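Local coordinates for putative oxygenase (PDB 4XAA), which is probably an iron- and 2-oxoglutarate-dependent oxygenase of orthosomycin biosynthesis, built on a double-stranded beta helix and crystallised here with nickel, at residues V122-D127 and C152-P157; V188-D191 and V195-S198. All coordinates share one frame; numbering follows the deposited sequence.

Interaction 1 (V122-D127 and C152-P157); sequences VPWHRD and CLEAVP. With NI (nickel (II) ion), chain B.
Trp-124 and Glu-154 carry this contact, the outer six-membered ring of the indole reaching across to segment 152-157. Trp-124 CH2 lies 3.6 Å from Glu-154 CB. Next to it, CZ3 meets the rest of the strand: Glu-154 O lies obliquely to the ring, while Ala-155 CA stands at the ring edge, close to its plane, 3.9 Å from Trp-124 CZ3. The CB of Trp-124 is not itself aimed at 152-157; with CG anti to its own carbonyl carbon (chi1 -66°), the ring is brought across. This tight part runs inward to buried Ala-155 and Val-156, the latter giving a looser apolar touch at 4.2 Å from Trp-124 CZ3 to Val-156 CG2. On the partly exposed side the Glu-154 carboxylate is turned steeply against the indole, 79° between planes, and Glu-154 OE1 comes no nearer than 4.1 Å to Trp-124 CZ2.

The next residues of 122-127 turn to the metal. His-125 NE2 and Asp-127 OD1 bind nickel, and a nearly straight bond of 2.9 Å from His-125 ND1 to Pro-123 O, in the ring plane, fixes the imidazole rotation. Asp-127 OD2 accepts a hydrogen bond from metal-bound water 1.

Strand 196-198 lies between strands 122-125 and 153-155 in a four-stranded antiparallel sheet; Val-168 of helix 168-174 also packs on Trp-124.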
loop_
_atom_site.group_PDB
_atom_site.type_symbol
_atom_site.label_atom_id
_atom_site.label_comp_id
_atom_site.label_asym_id
_atom_site.label_seq_id
_atom_site.Cartn_x
_atom_site.Cartn_y
_atom_site.Cartn_z
ATOM N N VAL A 122 5.048 3.984 10.003
ATOM C CA VAL A 122 6.025 3.425 9.084
ATOM C C VAL A 122 6.987 4.535 8.693
ATOM O O VAL A 122 6.585 5.459 8.010
ATOM C CB VAL A 122 5.370 2.847 7.820
ATOM C CG1 VAL A 122 6.425 2.243 6.896
ATOM C CG2 VAL A 122 4.319 1.810 8.196
ATOM N N PRO A 123 8.260 4.439 9.115
ATOM C CA PRO A 123 9.278 5.463 8.822
ATOM C C PRO A 123 9.310 5.848 7.350
ATOM O O PRO A 123 9.030 5.009 6.492
ATOM C CB PRO A 123 10.600 4.787 9.213
ATOM C CG PRO A 123 10.230 3.620 10.071
ATOM C CD PRO A 123 8.840 3.218 9.712
ATOM N N TRP A 124 9.626 7.103 7.063
ATOM C CA TRP A 124 9.744 7.550 5.685
ATOM C C TRP A 124 10.775 6.721 4.944
ATOM O O TRP A 124 11.772 6.310 5.516
ATOM C CB TRP A 124 10.114 9.024 5.634
ATOM C CG TRP A 124 9.030 9.874 6.173
ATOM C CD1 TRP A 124 8.873 10.292 7.465
ATOM C CD2 TRP A 124 7.920 10.397 5.443
ATOM N NE1 TRP A 124 7.737 11.056 7.576
ATOM C CE2 TRP A 124 7.132 11.133 6.349
ATOM C CE3 TRP A 124 7.523 10.329 4.108
ATOM C CZ2 TRP A 124 5.972 11.792 5.960
ATOM C CZ3 TRP A 124 6.369 10.978 3.724
ATOM C CH2 TRP A 124 5.605 11.696 4.645
ATOM N N HIS A 125 10.522 6.474 3.668
ATOM C CA HIS A 125 11.416 5.671 2.850
ATOM C C HIS A 125 11.045 5.785 1.385
ATOM O O HIS A 125 10.015 6.370 1.037
ATOM C CB HIS A 125 11.374 4.204 3.276
ATOM C CG HIS A 125 10.055 3.539 3.038
ATOM N ND1 HIS A 125 9.025 3.574 3.954
ATOM C CD2 HIS A 125 9.602 2.803 1.994
ATOM C CE1 HIS A 125 7.999 2.886 3.486
ATOM N NE2 HIS A 125 8.326 2.407 2.303
ATOM N N ARG A 126 11.913 5.243 0.542
ATOM C CA ARG A 126 11.634 5.019 -0.859
ATOM C C ARG A 126 11.604 3.523 -0.979
ATOM O O ARG A 126 12.460 2.855 -0.399
ATOM C CB ARG A 126 12.700 5.642 -1.770
ATOM C CG ARG A 126 12.976 7.115 -1.448
ATOM C CD ARG A 126 14.081 7.706 -2.296
ATOM N NE ARG A 126 13.552 8.241 -3.538
ATOM C CZ ARG A 126 14.300 8.766 -4.500
ATOM N NH1 ARG A 126 15.619 8.805 -4.357
ATOM N NH2 ARG A 126 13.727 9.246 -5.606
ATOM N N ASP A 127 10.615 2.986 -1.688
ATOM C CA ASP A 127 10.507 1.545 -1.861
ATOM C C ASP A 127 11.685 0.979 -2.670
ATOM O O ASP A 127 12.333 0.034 -2.241
ATOM C CB ASP A 127 9.176 1.194 -2.524
ATOM C CG ASP A 127 8.007 1.354 -1.585
ATOM O OD1 ASP A 127 8.213 1.263 -0.360
ATOM O OD2 ASP A 127 6.879 1.573 -2.064
ATOM N N CYS A 152 -3.129 6.740 7.520
ATOM C CA CYS A 152 -3.091 6.677 6.056
ATOM C C CYS A 152 -1.706 6.993 5.490
ATOM O O CYS A 152 -0.812 7.451 6.198
ATOM C CB CYS A 152 -4.113 7.638 5.439
ATOM S SG CYS A 152 -3.649 9.394 5.534
ATOM N N LEU A 153 -1.549 6.734 4.199
ATOM C CA LEU A 153 -0.320 7.011 3.484
ATOM C C LEU A 153 -0.021 8.504 3.468
ATOM O O LEU A 153 -0.914 9.333 3.266
ATOM C CB LEU A 153 -0.430 6.479 2.049
ATOM C CG LEU A 153 0.785 6.497 1.121
ATOM C CD1 LEU A 153 1.758 5.416 1.516
ATOM C CD2 LEU A 153 0.342 6.311 -0.318
ATOM N N GLU A 154 1.235 8.858 3.674
ATOM C CA GLU A 154 1.650 10.230 3.481
ATOM C C GLU A 154 2.776 10.240 2.476
ATOM O O GLU A 154 3.494 9.267 2.344
ATOM C CB GLU A 154 2.063 10.855 4.803
ATOM C CG GLU A 154 0.961 10.757 5.847
ATOM C CD GLU A 154 1.277 11.507 7.126
ATOM O OE1 GLU A 154 2.113 12.437 7.084
ATOM O OE2 GLU A 154 0.693 11.157 8.174
ATOM N N ALA A 155 2.931 11.322 1.744
ATOM C CA ALA A 155 3.955 11.320 0.714
ATOM C C ALA A 155 4.505 12.713 0.487
ATOM O O ALA A 155 3.883 13.705 0.868
ATOM C CB ALA A 155 3.388 10.744 -0.601
ATOM N N VAL A 156 5.669 12.785 -0.145
ATOM C CA VAL A 156 6.199 14.057 -0.596
ATOM C C VAL A 156 6.071 14.108 -2.105
ATOM O O VAL A 156 6.763 13.369 -2.801
ATOM C CB VAL A 156 7.682 14.264 -0.191
ATOM C CG1 VAL A 156 8.136 15.669 -0.575
ATOM C CG2 VAL A 156 7.890 13.991 1.296
ATOM N N PRO A 157 5.182 14.981 -2.619
ATOM C CA PRO A 157 4.886 15.093 -4.054
ATOM C C PRO A 157 6.125 15.389 -4.867
ATOM O O PRO A 157 6.886 16.264 -4.489
ATOM C CB PRO A 157 3.916 16.277 -4.130
ATOM C CG PRO A 157 3.345 16.395 -2.770
ATOM C CD PRO A 157 4.433 15.969 -1.831
HETATM NI NI NI B . 6.532 1.697 1.140
HETATM O O HOH W 1 4.954 0.954 -0.237
HETATM O O HOH W 2 4.839 1.364 3.029
HETATM O O HOH W 3 6.133 -0.375 2.191
#

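Interaction 2 (V188-D191 and V195-S198). With NI (nickel (II) ion), chain B.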
loop_
_atom_site.group_PDB
_atom_site.type_symbol
_atom_site.label_atom_id
_atom_site.label_comp_id
_atom_site.label_asym_id
_atom_site.label_seq_id
_atom_site.Cartn_x
_atom_site.Cartn_y
_atom_site.Cartn_z
ATOM N N VAL A 188 -4.900 3.129 -4.437
ATOM C CA VAL A 188 -3.877 4.147 -4.557
ATOM C C VAL A 188 -2.737 3.543 -5.329
ATOM O O VAL A 188 -2.369 2.398 -5.091
ATOM C CB VAL A 188 -3.392 4.618 -3.196
ATOM C CG1 VAL A 188 -2.320 5.700 -3.345
ATOM C CG2 VAL A 188 -4.570 5.116 -2.395
ATOM N N VAL A 189 -2.186 4.291 -6.271
ATOM C CA VAL A 189 -1.022 3.806 -6.975
ATOM C C VAL A 189 0.123 4.794 -6.762
ATOM O O VAL A 189 -0.039 5.996 -6.933
ATOM C CB VAL A 189 -1.351 3.577 -8.462
ATOM C CG1 VAL A 189 -2.497 4.444 -8.868
ATOM C CG2 VAL A 189 -0.148 3.784 -9.354
ATOM N N HIS A 190 1.268 4.293 -6.318
ATOM C CA HIS A 190 2.386 5.189 -6.106
ATOM C C HIS A 190 3.667 4.601 -6.641
ATOM O O HIS A 190 3.879 3.378 -6.656
ATOM C CB HIS A 190 2.523 5.574 -4.626
ATOM C CG HIS A 190 2.940 4.458 -3.722
ATOM N ND1 HIS A 190 2.036 3.615 -3.114
ATOM C CD2 HIS A 190 4.165 4.079 -3.277
ATOM C CE1 HIS A 190 2.685 2.747 -2.355
ATOM N NE2 HIS A 190 3.978 3.008 -2.436
ATOM N N ASP A 191 4.505 5.500 -7.133
ATOM C CA ASP A 191 5.777 5.124 -7.718
ATOM C C ASP A 191 6.684 4.568 -6.606
ATOM O O ASP A 191 6.651 5.060 -5.486
ATOM C CB ASP A 191 6.387 6.339 -8.419
ATOM C CG ASP A 191 7.532 5.979 -9.324
ATOM O OD1 ASP A 191 8.474 5.320 -8.828
ATOM O OD2 ASP A 191 7.490 6.352 -10.525
ATOM N N VAL A 195 9.069 9.167 -1.916
ATOM C CA VAL A 195 9.316 9.310 -0.481
ATOM C C VAL A 195 7.970 9.326 0.230
ATOM O O VAL A 195 7.122 10.159 -0.058
ATOM C CB VAL A 195 10.104 10.569 -0.163
ATOM C CG1 VAL A 195 10.269 10.715 1.337
ATOM C CG2 VAL A 195 11.432 10.520 -0.855
ATOM N N HIS A 196 7.771 8.370 1.127
ATOM C CA HIS A 196 6.457 8.138 1.706
ATOM C C HIS A 196 6.582 7.385 3.018
ATOM O O HIS A 196 7.595 6.740 3.283
ATOM C CB HIS A 196 5.562 7.364 0.731
ATOM C CG HIS A 196 6.027 5.966 0.462
ATOM N ND1 HIS A 196 7.050 5.675 -0.419
ATOM C CD2 HIS A 196 5.611 4.775 0.958
ATOM C CE1 HIS A 196 7.248 4.369 -0.447
ATOM N NE2 HIS A 196 6.387 3.801 0.379
ATOM N N GLY A 197 5.542 7.497 3.837
ATOM C CA GLY A 197 5.449 6.802 5.108
ATOM C C GLY A 197 3.996 6.795 5.533
ATOM O O GLY A 197 3.105 7.009 4.710
ATOM N N SER A 198 3.743 6.537 6.809
ATOM C CA SER A 198 2.392 6.651 7.352
ATOM C C SER A 198 2.502 6.836 8.857
ATOM O O SER A 198 3.398 6.283 9.484
ATOM C CB SER A 198 1.540 5.419 7.004
ATOM O OG SER A 198 2.115 4.217 7.514
HETATM NI NI NI B . 6.532 1.697 1.140
HETATM O O HOH W 1 4.954 0.954 -0.237
HETATM O O HOH W 2 4.839 1.364 3.029
HETATM O O HOH W 3 6.133 -0.375 2.191
#
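The facial triad of two histidines and one carboxylate, the metal site of this oxygenase superfamily, draws its second histidine, His-196, from this contact. His-196 NE2 binds nickel at 2.2 Å, while ND1 is hydrogen-bonded to Leu-194 O, so both ring nitrogens are engaged and the imidazole is held in its rotation.

Above one face of that ring sits His-190 NE2, 3.8 Å from His-196 NE2 and displaced toward the rim. The pair is edge-to-face, the edge of His-190 directed at the face of His-196, but tilted: the planes stand 55° apart and the ring centroids of His-190 and His-196 4.8 Å. Both imidazoles have CG between the backbone N and the carbonyl carbon, and each CB points at the opposing segment, which turns the two rings to meet beside the metal. His-190 does not bind the metal. It is second-shell, its NE2 hydrogen-bonded to Asp-127 OD2 and also to water 1, a nickel ligand 3.2 Å from His-190 NE2 and in the plane of the His-190 ring.

The two histidines are buried between the two sheets of the double-stranded beta helix. His-190 belongs to strand 186-191 of the larger sheet, pairing there with Asn-138 of strand 136-142; His-196 lies on the short strand 196-198 of the smaller one.

In the fold
Both contacts converge on one nickel ion, their centres about 5 Å apart. Interaction 1 brings His-125 and Asp-127, interaction 2 His-196, and waters 1 to 3 complete the coordination; iron probably occupies this place in the active enzyme. Asp-127 OD1 and His-196 NE2, both ligands, lie 3.2 Å apart, and the rings of His-125 and His-196 meet edge-to-face. Backbone pairing ties the segments together: Val-122 N to Ser-198 O at 2.9 Å on one flank of strand 196-198 and Glu-154 N to Gly-197 O at 2.8 Å on the other, both probable hydrogen bonds. Through Asp-127 and His-190, the site is also braced from the larger sheet.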